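PDB 3LM8: thiamine pyrophosphokinase, which catalyses the ATP-dependent pyrophosphorylation of thiamine, yielding thiamine diphosphate and AMP in the salvage of vitamin B1. Local coordinates for residues Leu86-Phe100 and Leu116-Ile130. The protein carries 1 engineered substitution. Residues are numbered along the deposited sequence; the frame is centred on the assembly and turned at random.
Sequences LDWALEKQPDIIQIF and LLYKGVKTNIKIRLI
The ring of Phe-100 meets Ile-130 obliquely, its CE1 lying 3.7 Å from Ile-130 CB, while Tyr-21 packs against the same ring edge-to-face. Beside it, Gln-98 and Arg-128 run side by side in the same direction, their amide and guanidinium planes 72° apart. Arg-128 NH1 donates to Gln-98 OE1 at 3.3 Å, a long, bent bond that approaches from outside the amide plane; Gln-98 NE2 is taken by Asn-5 of strand 3-7. Beneath these groups strands 96-100 and 126-130 pair in parallel: the N and O of Ile-97 and of Ile-99 bond to Lys-126 O, Arg-128 N, Arg-128 O and Ile-130 N, from Ile-99 O to Ile-130 N in 2.8 Å. On the face carrying Ile-97, Ile-99, Ile-127 and Leu-129, Leu-90 comes down from its helix and sets CD2 3.5 Å from Ile-125 CD1, also touching Ile-127 CD1. Along the helices, Lys-119 is fully extended from a CG anti to N (chi1 -167°), which carries NZ to the syn lone pair of Asp-87 OD1 in a salt bridge. An asparagine at Asp-87 would probably leave the Lys-119 ammonium without its main counter-charge. Helices 86-92 and 116-122, 21° from parallel, thus pack side by side over neighbouring parallel strands, with strand 96-100, helix 107-122 and strand 126-131 forming a beta-alpha-beta crossover of the catalytic domain.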
loop_
_atom_site.group_PDB
_atom_site.type_symbol
_atom_site.label_atom_id
_atom_site.label_comp_id
_atom_site.label_asym_id
_atom_site.label_seq_id
_atom_site.Cartn_x
_atom_site.Cartn_y
_atom_site.Cartn_z
ATOM N N LEU A 86 8.531 -0.247 7.638
ATOM C CA LEU A 86 8.871 0.061 6.257
ATOM C C LEU A 86 10.378 0.226 6.040
ATOM O O LEU A 86 10.906 -0.213 5.019
ATOM C CB LEU A 86 8.130 1.313 5.798
ATOM C CG LEU A 86 8.193 1.571 4.290
ATOM C CD1 LEU A 86 7.653 0.357 3.527
ATOM C CD2 LEU A 86 7.398 2.839 3.967
ATOM N N ASP A 87 11.070 0.849 6.992
ATOM C CA ASP A 87 12.522 1.014 6.885
ATOM C C ASP A 87 13.193 -0.357 6.834
ATOM O O ASP A 87 14.123 -0.584 6.067
ATOM C CB ASP A 87 13.087 1.783 8.084
ATOM C CG ASP A 87 12.751 3.257 8.052
ATOM O OD1 ASP A 87 12.661 3.826 6.949
ATOM O OD2 ASP A 87 12.596 3.855 9.136
ATOM N N TRP A 88 12.718 -1.263 7.679
ATOM C CA TRP A 88 13.250 -2.620 7.749
ATOM C C TRP A 88 13.087 -3.311 6.399
ATOM O O TRP A 88 13.986 -4.017 5.932
ATOM C CB TRP A 88 12.497 -3.409 8.819
ATOM C CG TRP A 88 13.042 -4.775 9.073
ATOM C CD1 TRP A 88 13.992 -5.122 9.986
ATOM C CD2 TRP A 88 12.679 -5.981 8.394
ATOM N NE1 TRP A 88 14.244 -6.470 9.920
ATOM C CE2 TRP A 88 13.452 -7.023 8.949
ATOM C CE3 TRP A 88 11.776 -6.282 7.368
ATOM C CZ2 TRP A 88 13.351 -8.348 8.512
ATOM C CZ3 TRP A 88 11.678 -7.601 6.934
ATOM C CH2 TRP A 88 12.464 -8.616 7.506
ATOM N N ALA A 89 11.926 -3.104 5.781
ATOM C CA ALA A 89 11.620 -3.706 4.488
ATOM C C ALA A 89 12.361 -3.044 3.314
ATOM O O ALA A 89 12.865 -3.743 2.429
ATOM C CB ALA A 89 10.121 -3.677 4.255
ATOM N N LEU A 90 12.429 -1.712 3.302
ATOM C CA LEU A 90 13.140 -1.013 2.231
ATOM C C LEU A 90 14.602 -1.433 2.276
ATOM O O LEU A 90 15.246 -1.621 1.246
ATOM C CB LEU A 90 13.025 0.511 2.385
ATOM C CG LEU A 90 11.649 1.113 2.061
ATOM C CD1 LEU A 90 11.653 2.602 2.311
ATOM C CD2 LEU A 90 11.295 0.831 0.620
ATOM N N GLU A 91 15.126 -1.606 3.477
ATOM C CA GLU A 91 16.509 -2.021 3.614
ATOM C C GLU A 91 16.702 -3.369 2.902
ATOM O O GLU A 91 17.594 -3.514 2.061
ATOM C CB GLU A 91 16.871 -2.114 5.095
ATOM C CG GLU A 91 18.332 -2.363 5.391
ATOM C CD GLU A 91 18.691 -3.835 5.382
ATOM O OE1 GLU A 91 17.942 -4.623 5.998
ATOM O OE2 GLU A 91 19.725 -4.200 4.777
ATOM N N LYS A 92 15.852 -4.346 3.210
ATOM C CA LYS A 92 15.958 -5.663 2.577
ATOM C C LYS A 92 15.995 -5.553 1.056
ATOM O O LYS A 92 16.475 -6.453 0.375
ATOM C CB LYS A 92 14.783 -6.561 2.979
ATOM C CG LYS A 92 14.690 -6.860 4.466
ATOM C CD LYS A 92 15.865 -7.689 4.959
ATOM C CE LYS A 92 15.858 -7.778 6.485
ATOM N NZ LYS A 92 15.870 -6.427 7.136
ATOM N N GLN A 93 15.486 -4.449 0.525
ATOM C CA GLN A 93 15.459 -4.235 -0.921
ATOM C C GLN A 93 14.753 -5.336 -1.696
ATOM O O GLN A 93 15.385 -6.128 -2.392
ATOM C CB GLN A 93 16.882 -4.062 -1.476
ATOM C CG GLN A 93 17.437 -2.663 -1.302
ATOM C CD GLN A 93 18.825 -2.510 -1.881
ATOM O OE1 GLN A 93 19.773 -3.153 -1.429
ATOM N NE2 GLN A 93 18.953 -1.657 -2.890
ATOM N N PRO A 94 13.424 -5.416 -1.561
ATOM C CA PRO A 94 12.638 -6.425 -2.269
ATOM C C PRO A 94 12.113 -5.685 -3.493
ATOM O O PRO A 94 12.108 -4.454 -3.505
ATOM C CB PRO A 94 11.537 -6.745 -1.273
ATOM C CG PRO A 94 11.221 -5.382 -0.745
ATOM C CD PRO A 94 12.599 -4.741 -0.542
ATOM N N ASP A 95 11.674 -6.405 -4.515
ATOM C CA ASP A 95 11.168 -5.742 -5.710
ATOM C C ASP A 95 9.837 -5.059 -5.426
ATOM O O ASP A 95 9.473 -4.072 -6.065
ATOM C CB ASP A 95 10.972 -6.755 -6.838
ATOM C CG ASP A 95 12.162 -7.676 -7.012
ATOM O OD1 ASP A 95 13.277 -7.175 -7.288
ATOM O OD2 ASP A 95 11.974 -8.905 -6.873
ATOM N N ILE A 96 9.116 -5.588 -4.444
ATOM C CA ILE A 96 7.804 -5.063 -4.119
ATOM C C ILE A 96 7.449 -5.133 -2.645
ATOM O O ILE A 96 7.694 -6.133 -1.983
ATOM C CB ILE A 96 6.710 -5.848 -4.880
ATOM C CG1 ILE A 96 7.071 -5.938 -6.364
ATOM C CG2 ILE A 96 5.373 -5.166 -4.716
ATOM C CD1 ILE A 96 6.191 -6.869 -7.169
ATOM N N ILE A 97 6.873 -4.053 -2.136
ATOM C CA ILE A 97 6.407 -4.038 -0.767
ATOM C C ILE A 97 4.906 -3.844 -0.912
ATOM O O ILE A 97 4.465 -3.013 -1.706
ATOM C CB ILE A 97 6.985 -2.863 0.056
ATOM C CG1 ILE A 97 8.486 -3.063 0.278
ATOM C CG2 ILE A 97 6.293 -2.801 1.404
ATOM C CD1 ILE A 97 9.163 -1.896 0.931
ATOM N N GLN A 98 4.128 -4.632 -0.180
ATOM C CA GLN A 98 2.677 -4.516 -0.212
ATOM C C GLN A 98 2.186 -4.406 1.220
ATOM O O GLN A 98 2.502 -5.246 2.062
ATOM C CB GLN A 98 2.057 -5.718 -0.929
ATOM C CG GLN A 98 2.198 -5.626 -2.448
ATOM C CD GLN A 98 1.688 -6.859 -3.177
ATOM O OE1 GLN A 98 1.034 -6.752 -4.229
ATOM N NE2 GLN A 98 1.998 -8.042 -2.634
ATOM N N ILE A 99 1.418 -3.357 1.494
ATOM C CA ILE A 99 0.922 -3.106 2.839
ATOM C C ILE A 99 -0.590 -3.207 2.956
ATOM O O ILE A 99 -1.331 -2.673 2.122
ATOM C CB ILE A 99 1.349 -1.708 3.328
ATOM C CG1 ILE A 99 2.849 -1.494 3.063
ATOM C CG2 ILE A 99 1.038 -1.574 4.809
ATOM C CD1 ILE A 99 3.358 -0.087 3.320
ATOM N N PHE A 100 -1.037 -3.877 4.016
ATOM C CA PHE A 100 -2.461 -4.068 4.274
ATOM C C PHE A 100 -2.828 -3.488 5.642
ATOM O O PHE A 100 -1.938 -3.143 6.431
ATOM C CB PHE A 100 -2.789 -5.564 4.235
ATOM C CG PHE A 100 -2.295 -6.250 3.002
ATOM C CD1 PHE A 100 -3.156 -6.509 1.941
ATOM C CD2 PHE A 100 -0.951 -6.620 2.889
ATOM C CE1 PHE A 100 -2.692 -7.132 0.776
ATOM C CE2 PHE A 100 -0.473 -7.243 1.734
ATOM C CZ PHE A 100 -1.349 -7.500 0.673
ATOM N N LEU A 116 3.762 7.661 3.610
ATOM C CA LEU A 116 4.752 6.586 3.586
ATOM C C LEU A 116 5.189 6.270 2.157
ATOM O O LEU A 116 6.353 5.956 1.917
ATOM C CB LEU A 116 4.182 5.308 4.229
ATOM C CG LEU A 116 3.975 5.234 5.752
ATOM C CD1 LEU A 116 5.296 5.414 6.460
ATOM C CD2 LEU A 116 3.015 6.305 6.206
ATOM N N LEU A 117 4.252 6.341 1.216
ATOM C CA LEU A 117 4.553 6.053 -0.181
ATOM C C LEU A 117 5.614 6.999 -0.758
ATOM O O LEU A 117 6.337 6.655 -1.709
ATOM C CB LEU A 117 3.279 6.171 -1.007
ATOM C CG LEU A 117 2.186 5.165 -0.682
ATOM C CD1 LEU A 117 0.868 5.620 -1.301
ATOM C CD2 LEU A 117 2.607 3.804 -1.196
ATOM N N TYR A 118 5.681 8.195 -0.181
ATOM C CA TYR A 118 6.623 9.214 -0.607
ATOM C C TYR A 118 8.038 8.720 -0.372
ATOM O O TYR A 118 8.925 8.932 -1.193
ATOM C CB TYR A 118 6.393 10.514 0.172
ATOM C CG TYR A 118 7.208 11.668 -0.359
ATOM C CD1 TYR A 118 6.969 12.180 -1.629
ATOM C CD2 TYR A 118 8.271 12.198 0.375
ATOM C CE1 TYR A 118 7.770 13.179 -2.163
ATOM C CE2 TYR A 118 9.083 13.204 -0.156
ATOM C CZ TYR A 118 8.825 13.683 -1.430
ATOM O OH TYR A 118 9.636 14.637 -1.996
ATOM N N LYS A 119 8.234 8.049 0.757
ATOM C CA LYS A 119 9.533 7.506 1.137
ATOM C C LYS A 119 9.961 6.416 0.159
ATOM O O LYS A 119 11.136 6.078 0.061
ATOM C CB LYS A 119 9.443 6.932 2.553
ATOM C CG LYS A 119 10.766 6.597 3.212
ATOM C CD LYS A 119 10.536 6.210 4.665
ATOM C CE LYS A 119 11.820 6.244 5.478
ATOM N NZ LYS A 119 11.540 6.079 6.933
ATOM N N GLY A 120 8.995 5.873 -0.571
ATOM C CA GLY A 120 9.289 4.821 -1.525
ATOM C C GLY A 120 9.818 5.300 -2.859
ATOM O O GLY A 120 10.598 4.592 -3.491
ATOM N N VAL A 121 9.395 6.482 -3.302
ATOM C CA VAL A 121 9.869 7.016 -4.575
ATOM C C VAL A 121 11.308 7.465 -4.401
ATOM O O VAL A 121 12.098 7.438 -5.344
ATOM C CB VAL A 121 9.009 8.212 -5.065
ATOM C CG1 VAL A 121 7.616 7.730 -5.436
ATOM C CG2 VAL A 121 8.913 9.276 -3.993
ATOM N N LYS A 122 11.647 7.864 -3.178
ATOM C CA LYS A 122 12.997 8.310 -2.864
ATOM C C LYS A 122 13.948 7.141 -3.032
ATOM O O LYS A 122 15.106 7.313 -3.408
ATOM C CB LYS A 122 13.077 8.802 -1.420
ATOM C CG LYS A 122 12.079 9.891 -1.070
ATOM C CD LYS A 122 12.439 10.575 0.252
ATOM C CE LYS A 122 12.525 9.588 1.413
ATOM N NZ LYS A 122 12.943 10.257 2.682
ATOM N N THR A 123 13.430 5.951 -2.750
ATOM C CA THR A 123 14.195 4.711 -2.825
ATOM C C THR A 123 13.870 3.908 -4.081
ATOM O O THR A 123 14.323 2.775 -4.233
ATOM C CB THR A 123 13.880 3.813 -1.621
ATOM O OG1 THR A 123 12.617 3.165 -1.833
ATOM C CG2 THR A 123 13.805 4.643 -0.342
ATOM N N ASN A 124 13.084 4.492 -4.974
ATOM C CA ASN A 124 12.694 3.798 -6.188
ATOM C C ASN A 124 12.417 2.312 -5.949
ATOM O O ASN A 124 13.097 1.438 -6.488
ATOM C CB ASN A 124 13.760 3.969 -7.275
ATOM C CG ASN A 124 13.568 5.242 -8.086
ATOM O OD1 ASN A 124 14.264 5.472 -9.077
ATOM N ND2 ASN A 124 12.620 6.076 -7.668
ATOM N N ILE A 125 11.418 2.042 -5.119
ATOM C CA ILE A 125 10.999 0.680 -4.818
ATOM C C ILE A 125 9.472 0.664 -4.848
ATOM O O ILE A 125 8.826 1.476 -4.191
ATOM C CB ILE A 125 11.459 0.228 -3.417
ATOM C CG1 ILE A 125 12.981 0.264 -3.318
ATOM C CG2 ILE A 125 10.961 -1.184 -3.148
ATOM C CD1 ILE A 125 13.505 -0.145 -1.959
ATOM N N LYS A 126 8.897 -0.251 -5.619
ATOM C CA LYS A 126 7.451 -0.345 -5.712
ATOM C C LYS A 126 6.830 -0.640 -4.352
ATOM O O LYS A 126 7.145 -1.648 -3.704
ATOM C CB LYS A 126 7.060 -1.423 -6.723
ATOM C CG LYS A 126 7.391 -1.032 -8.157
ATOM C CD LYS A 126 7.211 -2.176 -9.137
ATOM C CE LYS A 126 7.494 -1.710 -10.560
ATOM N NZ LYS A 126 8.811 -1.017 -10.661
ATOM N N ILE A 127 5.958 0.268 -3.924
ATOM C CA ILE A 127 5.251 0.156 -2.653
ATOM C C ILE A 127 3.769 0.322 -2.949
ATOM O O ILE A 127 3.303 1.413 -3.268
ATOM C CB ILE A 127 5.699 1.259 -1.682
ATOM C CG1 ILE A 127 7.226 1.221 -1.529
ATOM C CG2 ILE A 127 5.002 1.085 -0.335
ATOM C CD1 ILE A 127 7.778 2.280 -0.592
ATOM N N ARG A 128 3.026 -0.765 -2.857
ATOM C CA ARG A 128 1.596 -0.728 -3.148
ATOM C C ARG A 128 0.797 -0.861 -1.864
ATOM O O ARG A 128 1.114 -1.710 -1.038
ATOM C CB ARG A 128 1.252 -1.877 -4.110
ATOM C CG ARG A 128 -0.221 -2.153 -4.257
ATOM C CD ARG A 128 -0.488 -3.344 -5.174
ATOM N NE ARG A 128 -0.110 -3.085 -6.559
ATOM C CZ ARG A 128 0.929 -3.643 -7.169
ATOM N NH1 ARG A 128 1.709 -4.501 -6.524
ATOM N NH2 ARG A 128 1.190 -3.341 -8.432
ATOM N N LEU A 129 -0.214 -0.016 -1.676
ATOM C CA LEU A 129 -1.046 -0.114 -0.469
ATOM C C LEU A 129 -2.290 -0.865 -0.891
ATOM O O LEU A 129 -2.820 -0.613 -1.965
ATOM C CB LEU A 129 -1.457 1.261 0.063
ATOM C CG LEU A 129 -0.440 2.402 0.202
ATOM C CD1 LEU A 129 -1.157 3.574 0.874
ATOM C CD2 LEU A 129 0.786 1.972 1.013
ATOM N N ILE A 130 -2.764 -1.780 -0.053
ATOM C CA ILE A 130 -3.944 -2.564 -0.415
ATOM C C ILE A 130 -4.989 -2.780 0.675
ATOM O O ILE A 130 -4.660 -3.075 1.828
ATOM C CB ILE A 130 -3.555 -3.971 -0.878
ATOM C CG1 ILE A 130 -2.487 -3.904 -1.968
ATOM C CG2 ILE A 130 -4.803 -4.706 -1.357
ATOM C CD1 ILE A 130 -1.997 -5.269 -2.396
#